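Local coordinates for protein Xaa-Pro Dipeptidase (PDB 2QS8) that probably acts as a metal-dependent carboxypeptidase or dipeptidase of the amidohydrolase superfamily, and holds methionine in its active site, at residues Ala190-Leu202 and Asn210-Val222. Residues are numbered along the deposited sequence; the frame is centred on the assembly and turned at random.
Sequences ADGIKITVTGGVL and NPQFTQEEVDAVV. With MET (methionine), chain D.
In a beta-alpha-beta unit of the amidohydrolase barrel, Ile195 of strand 192-196 packs on Phe213, which leads into helix 215-227. Ile195 CD1 stands almost over the centre of one ring face, 4.2 Å from the Phe213 centroid and 9° off its normal, a CH-pi contact. With chi1 at 66°, Ile195 places CG1 between its backbone N and carbonyl carbon, carrying CD1 to the ring and to Val218 CG2 while CG2 meets Val221 CG1 tip to tip. Val221 CG1 also touches Ile193 CG2, and Val197 CG2 lies 3.7 Å from Phe213 CB. At the ring edge, near its plane, Thr196 O approaches Phe213 CD1 to 3.3 Å. The segments of strand and helix run nearly antiparallel, their axes 10.6 Å apart, as expected where a TIM-barrel helix returns the chain to the next parallel strand, here 231-236. Beyond the strand end two backbone bonds tie the loops together around the Thr198-Pro211 bridge: Gln212 N donates to Val197 O (2.8 Å), and Gly199 N to Asn210 O (2.9 Å). The extended Gln212 side chain runs alongside this turn to Gly199; its OE1 accepts from a water that in turn accepts from Thr196 OG1, and the strongest polar partner of the Gln212 side chain is His150. A capping box starts the helix: Thr214 OG1, at the N-cap, accepts from Glu217 N, and Glu217 OE1 from Thr214 N; Glu217 OE1 also forms a salt bridge with Arg183 of a second subunit. Past Gly199, whose O bonds His235, Val201 N and Leu202 N in the active-site pocket hold methionine O (2.9 Å) and OXT (2.8 Å), respectively, a double backbone grip consistent with recognition of a substrate's or product's free carboxylate.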
loop_
_atom_site.group_PDB
_atom_site.type_symbol
_atom_site.label_atom_id
_atom_site.label_comp_id
_atom_site.label_asym_id
_atom_site.label_seq_id
_atom_site.Cartn_x
_atom_site.Cartn_y
_atom_site.Cartn_z
ATOM N N ALA A 190 -19.798 14.428 -2.130
ATOM C CA ALA A 190 -20.727 13.564 -2.872
ATOM C C ALA A 190 -21.822 12.913 -2.010
ATOM O O ALA A 190 -21.616 12.652 -0.824
ATOM C CB ALA A 190 -19.947 12.478 -3.598
ATOM N N ASP A 191 -22.980 12.658 -2.612
ATOM C CA ASP A 191 -24.104 12.015 -1.920
ATOM C C ASP A 191 -23.964 10.507 -2.049
ATOM O O ASP A 191 -24.415 9.753 -1.187
ATOM C CB ASP A 191 -25.455 12.414 -2.534
ATOM C CG ASP A 191 -25.703 13.902 -2.504
ATOM O OD1 ASP A 191 -25.619 14.547 -3.575
ATOM O OD2 ASP A 191 -25.985 14.419 -1.404
ATOM N N GLY A 192 -23.341 10.073 -3.142
ATOM C CA GLY A 192 -23.161 8.654 -3.378
ATOM C C GLY A 192 -21.890 8.298 -4.121
ATOM O O GLY A 192 -21.031 9.145 -4.385
ATOM N N ILE A 193 -21.787 7.020 -4.470
ATOM C CA ILE A 193 -20.621 6.494 -5.160
ATOM C C ILE A 193 -20.986 5.858 -6.479
ATOM O O ILE A 193 -22.040 5.235 -6.619
ATOM C CB ILE A 193 -19.912 5.424 -4.295
ATOM C CG1 ILE A 193 -19.364 6.054 -3.015
ATOM C CG2 ILE A 193 -18.791 4.754 -5.094
ATOM C CD1 ILE A 193 -18.257 7.091 -3.240
ATOM N N LYS A 194 -20.093 6.010 -7.449
ATOM C CA LYS A 194 -20.268 5.420 -8.765
ATOM C C LYS A 194 -18.948 4.756 -9.168
ATOM O O LYS A 194 -17.881 5.357 -9.035
ATOM C CB LYS A 194 -20.650 6.504 -9.773
ATOM C CG LYS A 194 -20.503 6.095 -11.225
ATOM C CD LYS A 194 -21.483 5.009 -11.618
ATOM C CE LYS A 194 -21.414 4.746 -13.118
ATOM N NZ LYS A 194 -21.484 5.998 -13.921
ATOM N N ILE A 195 -19.019 3.515 -9.636
ATOM C CA ILE A 195 -17.821 2.802 -10.074
ATOM C C ILE A 195 -18.073 2.114 -11.414
ATOM O O ILE A 195 -19.225 1.862 -11.783
ATOM C CB ILE A 195 -17.392 1.697 -9.075
ATOM C CG1 ILE A 195 -18.451 0.590 -9.027
ATOM C CG2 ILE A 195 -17.147 2.296 -7.714
ATOM C CD1 ILE A 195 -18.072 -0.615 -8.157
ATOM N N THR A 196 -17.001 1.836 -12.144
ATOM C CA THR A 196 -17.100 1.115 -13.403
ATOM C C THR A 196 -16.561 -0.287 -13.087
ATOM O O THR A 196 -15.352 -0.523 -13.062
ATOM C CB THR A 196 -16.269 1.787 -14.538
ATOM O OG1 THR A 196 -14.956 2.116 -14.066
ATOM C CG2 THR A 196 -16.954 3.051 -15.014
ATOM N N VAL A 197 -17.479 -1.206 -12.811
ATOM C CA VAL A 197 -17.103 -2.570 -12.477
ATOM C C VAL A 197 -16.656 -3.392 -13.700
ATOM O O VAL A 197 -16.115 -4.487 -13.545
ATOM C CB VAL A 197 -18.264 -3.304 -11.744
ATOM C CG1 VAL A 197 -19.205 -3.938 -12.744
ATOM C CG2 VAL A 197 -17.694 -4.334 -10.773
ATOM N N THR A 198 -16.899 -2.876 -14.903
ATOM C CA THR A 198 -16.458 -3.555 -16.124
ATOM C C THR A 198 -15.969 -2.504 -17.110
ATOM O O THR A 198 -16.103 -1.307 -16.865
ATOM C CB THR A 198 -17.595 -4.341 -16.828
ATOM O OG1 THR A 198 -18.509 -3.420 -17.435
ATOM C CG2 THR A 198 -18.343 -5.225 -15.841
ATOM N N GLY A 199 -15.406 -2.951 -18.228
ATOM C CA GLY A 199 -14.954 -2.014 -19.241
ATOM C C GLY A 199 -16.153 -1.252 -19.779
ATOM O O GLY A 199 -17.294 -1.584 -19.452
ATOM N N GLY A 200 -15.906 -0.242 -20.607
ATOM C CA GLY A 200 -16.996 0.551 -21.148
ATOM C C GLY A 200 -16.848 0.880 -22.619
ATOM O O GLY A 200 -15.869 0.488 -23.252
ATOM N N VAL A 201 -17.810 1.626 -23.159
ATOM C CA VAL A 201 -17.815 1.987 -24.572
ATOM C C VAL A 201 -17.080 3.273 -24.962
ATOM O O VAL A 201 -16.116 3.237 -25.721
ATOM C CB VAL A 201 -19.264 2.088 -25.113
ATOM C CG1 VAL A 201 -19.260 2.548 -26.566
ATOM C CG2 VAL A 201 -19.949 0.756 -24.993
ATOM N N LEU A 202 -17.554 4.403 -24.454
ATOM C CA LEU A 202 -16.966 5.699 -24.786
ATOM C C LEU A 202 -15.566 5.995 -24.228
ATOM O O LEU A 202 -15.052 7.094 -24.392
ATOM C CB LEU A 202 -17.936 6.805 -24.376
ATOM C CG LEU A 202 -19.311 6.619 -25.015
ATOM C CD1 LEU A 202 -20.273 7.687 -24.503
ATOM C CD2 LEU A 202 -19.168 6.677 -26.523
ATOM N N ASN A 210 -15.024 -6.208 -19.898
ATOM C CA ASN A 210 -14.281 -7.097 -19.000
ATOM C C ASN A 210 -14.406 -6.683 -17.522
ATOM O O ASN A 210 -14.567 -5.507 -17.211
ATOM C CB ASN A 210 -12.799 -7.127 -19.414
ATOM C CG ASN A 210 -11.970 -6.073 -18.702
ATOM O OD1 ASN A 210 -11.227 -6.380 -17.761
ATOM N ND2 ASN A 210 -12.102 -4.823 -19.131
ATOM N N PRO A 211 -14.348 -7.653 -16.594
ATOM C CA PRO A 211 -14.453 -7.347 -15.155
ATOM C C PRO A 211 -13.236 -6.521 -14.696
ATOM O O PRO A 211 -12.090 -6.981 -14.808
ATOM C CB PRO A 211 -14.495 -8.733 -14.517
ATOM C CG PRO A 211 -13.620 -9.537 -15.437
ATOM C CD PRO A 211 -14.079 -9.085 -16.806
ATOM N N GLN A 212 -13.480 -5.312 -14.193
ATOM C CA GLN A 212 -12.383 -4.433 -13.767
ATOM C C GLN A 212 -12.259 -4.177 -12.258
ATOM O O GLN A 212 -11.448 -3.370 -11.815
ATOM C CB GLN A 212 -12.448 -3.112 -14.540
ATOM C CG GLN A 212 -12.485 -3.329 -16.048
ATOM C CD GLN A 212 -12.354 -2.049 -16.840
ATOM O OE1 GLN A 212 -12.753 -0.977 -16.376
ATOM N NE2 GLN A 212 -11.811 -2.155 -18.054
ATOM N N PHE A 213 -13.065 -4.878 -11.477
ATOM C CA PHE A 213 -13.009 -4.796 -10.023
ATOM C C PHE A 213 -12.963 -6.240 -9.541
ATOM O O PHE A 213 -13.698 -7.093 -10.052
ATOM C CB PHE A 213 -14.252 -4.111 -9.444
ATOM C CG PHE A 213 -14.094 -2.626 -9.200
ATOM C CD1 PHE A 213 -14.051 -1.724 -10.259
ATOM C CD2 PHE A 213 -13.995 -2.138 -7.903
ATOM C CE1 PHE A 213 -13.914 -0.351 -10.027
ATOM C CE2 PHE A 213 -13.854 -0.764 -7.657
ATOM C CZ PHE A 213 -13.815 0.130 -8.723
ATOM N N THR A 214 -12.096 -6.529 -8.582
ATOM C CA THR A 214 -12.015 -7.879 -8.028
ATOM C C THR A 214 -13.165 -7.941 -7.016
ATOM O O THR A 214 -13.720 -6.907 -6.644
ATOM C CB THR A 214 -10.692 -8.104 -7.280
ATOM O OG1 THR A 214 -10.691 -7.282 -6.114
ATOM C CG2 THR A 214 -9.473 -7.726 -8.160
ATOM N N GLN A 215 -13.532 -9.138 -6.564
ATOM C CA GLN A 215 -14.627 -9.255 -5.612
ATOM C C GLN A 215 -14.231 -8.512 -4.335
ATOM O O GLN A 215 -15.042 -7.809 -3.732
ATOM C CB GLN A 215 -14.936 -10.718 -5.307
ATOM C CG GLN A 215 -16.201 -10.898 -4.484
ATOM C CD GLN A 215 -17.439 -10.396 -5.219
ATOM O OE1 GLN A 215 -17.811 -10.913 -6.280
ATOM N NE2 GLN A 215 -18.087 -9.382 -4.654
ATOM N N GLU A 216 -12.977 -8.669 -3.930
ATOM C CA GLU A 216 -12.467 -7.986 -2.742
ATOM C C GLU A 216 -12.568 -6.457 -2.894
ATOM O O GLU A 216 -12.928 -5.753 -1.953
ATOM C CB GLU A 216 -11.011 -8.388 -2.510
ATOM C CG GLU A 216 -10.277 -7.601 -1.438
ATOM C CD GLU A 216 -8.803 -8.010 -1.328
ATOM O OE1 GLU A 216 -8.107 -8.049 -2.367
ATOM O OE2 GLU A 216 -8.336 -8.288 -0.201
ATOM N N GLU A 217 -12.248 -5.947 -4.076
ATOM C CA GLU A 217 -12.309 -4.517 -4.316
ATOM C C GLU A 217 -13.744 -3.970 -4.323
ATOM O O GLU A 217 -14.005 -2.926 -3.732
ATOM C CB GLU A 217 -11.597 -4.155 -5.632
ATOM C CG GLU A 217 -10.099 -4.474 -5.649
ATOM C CD GLU A 217 -9.442 -4.239 -7.009
ATOM O OE1 GLU A 217 -10.073 -4.488 -8.054
ATOM O OE2 GLU A 217 -8.271 -3.821 -7.030
ATOM N N VAL A 218 -14.675 -4.657 -4.974
ATOM C CA VAL A 218 -16.041 -4.153 -4.991
ATOM C C VAL A 218 -16.709 -4.353 -3.633
ATOM O O VAL A 218 -17.565 -3.562 -3.244
ATOM C CB VAL A 218 -16.896 -4.776 -6.148
ATOM C CG1 VAL A 218 -16.977 -6.287 -6.023
ATOM C CG2 VAL A 218 -18.282 -4.167 -6.134
ATOM N N ASP A 219 -16.314 -5.388 -2.897
ATOM C CA ASP A 219 -16.875 -5.588 -1.558
ATOM C C ASP A 219 -16.451 -4.365 -0.729
ATOM O O ASP A 219 -17.242 -3.810 0.034
ATOM C CB ASP A 219 -16.326 -6.863 -0.882
ATOM C CG ASP A 219 -16.948 -8.147 -1.431
ATOM O OD1 ASP A 219 -18.020 -8.070 -2.058
ATOM O OD2 ASP A 219 -16.373 -9.238 -1.228
ATOM N N ALA A 220 -15.193 -3.955 -0.902
ATOM C CA ALA A 220 -14.648 -2.807 -0.185
ATOM C C ALA A 220 -15.419 -1.530 -0.507
ATOM O O ALA A 220 -15.553 -0.663 0.344
ATOM C CB ALA A 220 -13.167 -2.624 -0.513
ATOM N N VAL A 221 -15.923 -1.427 -1.738
ATOM C CA VAL A 221 -16.696 -0.264 -2.155
ATOM C C VAL A 221 -17.987 -0.200 -1.342
ATOM O O VAL A 221 -18.335 0.843 -0.790
ATOM C CB VAL A 221 -17.085 -0.334 -3.664
ATOM C CG1 VAL A 221 -18.031 0.795 -4.015
ATOM C CG2 VAL A 221 -15.845 -0.275 -4.536
ATOM N N VAL A 222 -18.686 -1.324 -1.270
ATOM C CA VAL A 222 -19.939 -1.391 -0.532
ATOM C C VAL A 222 -19.735 -1.150 0.962
ATOM O O VAL A 222 -20.392 -0.296 1.553
ATOM C CB VAL A 222 -20.631 -2.760 -0.734
ATOM C CG1 VAL A 222 -21.875 -2.853 0.137
ATOM C CG2 VAL A 222 -21.000 -2.946 -2.209
HETATM N N MET D . -21.573 5.613 -21.148
HETATM C CA MET D . -21.719 4.164 -21.472
HETATM C C MET D . -20.399 3.548 -21.929
HETATM O O MET D . -20.259 2.314 -21.810
HETATM C CB MET D . -22.763 3.983 -22.573
HETATM C CG MET D . -23.021 2.541 -22.916
HETATM S SD MET D . -24.379 2.392 -24.024
HETATM C CE MET D . -25.701 2.856 -22.942
HETATM O OXT MET D . -19.530 4.309 -22.409
HETATM O O HOH W 1 -12.832 0.491 -13.877
#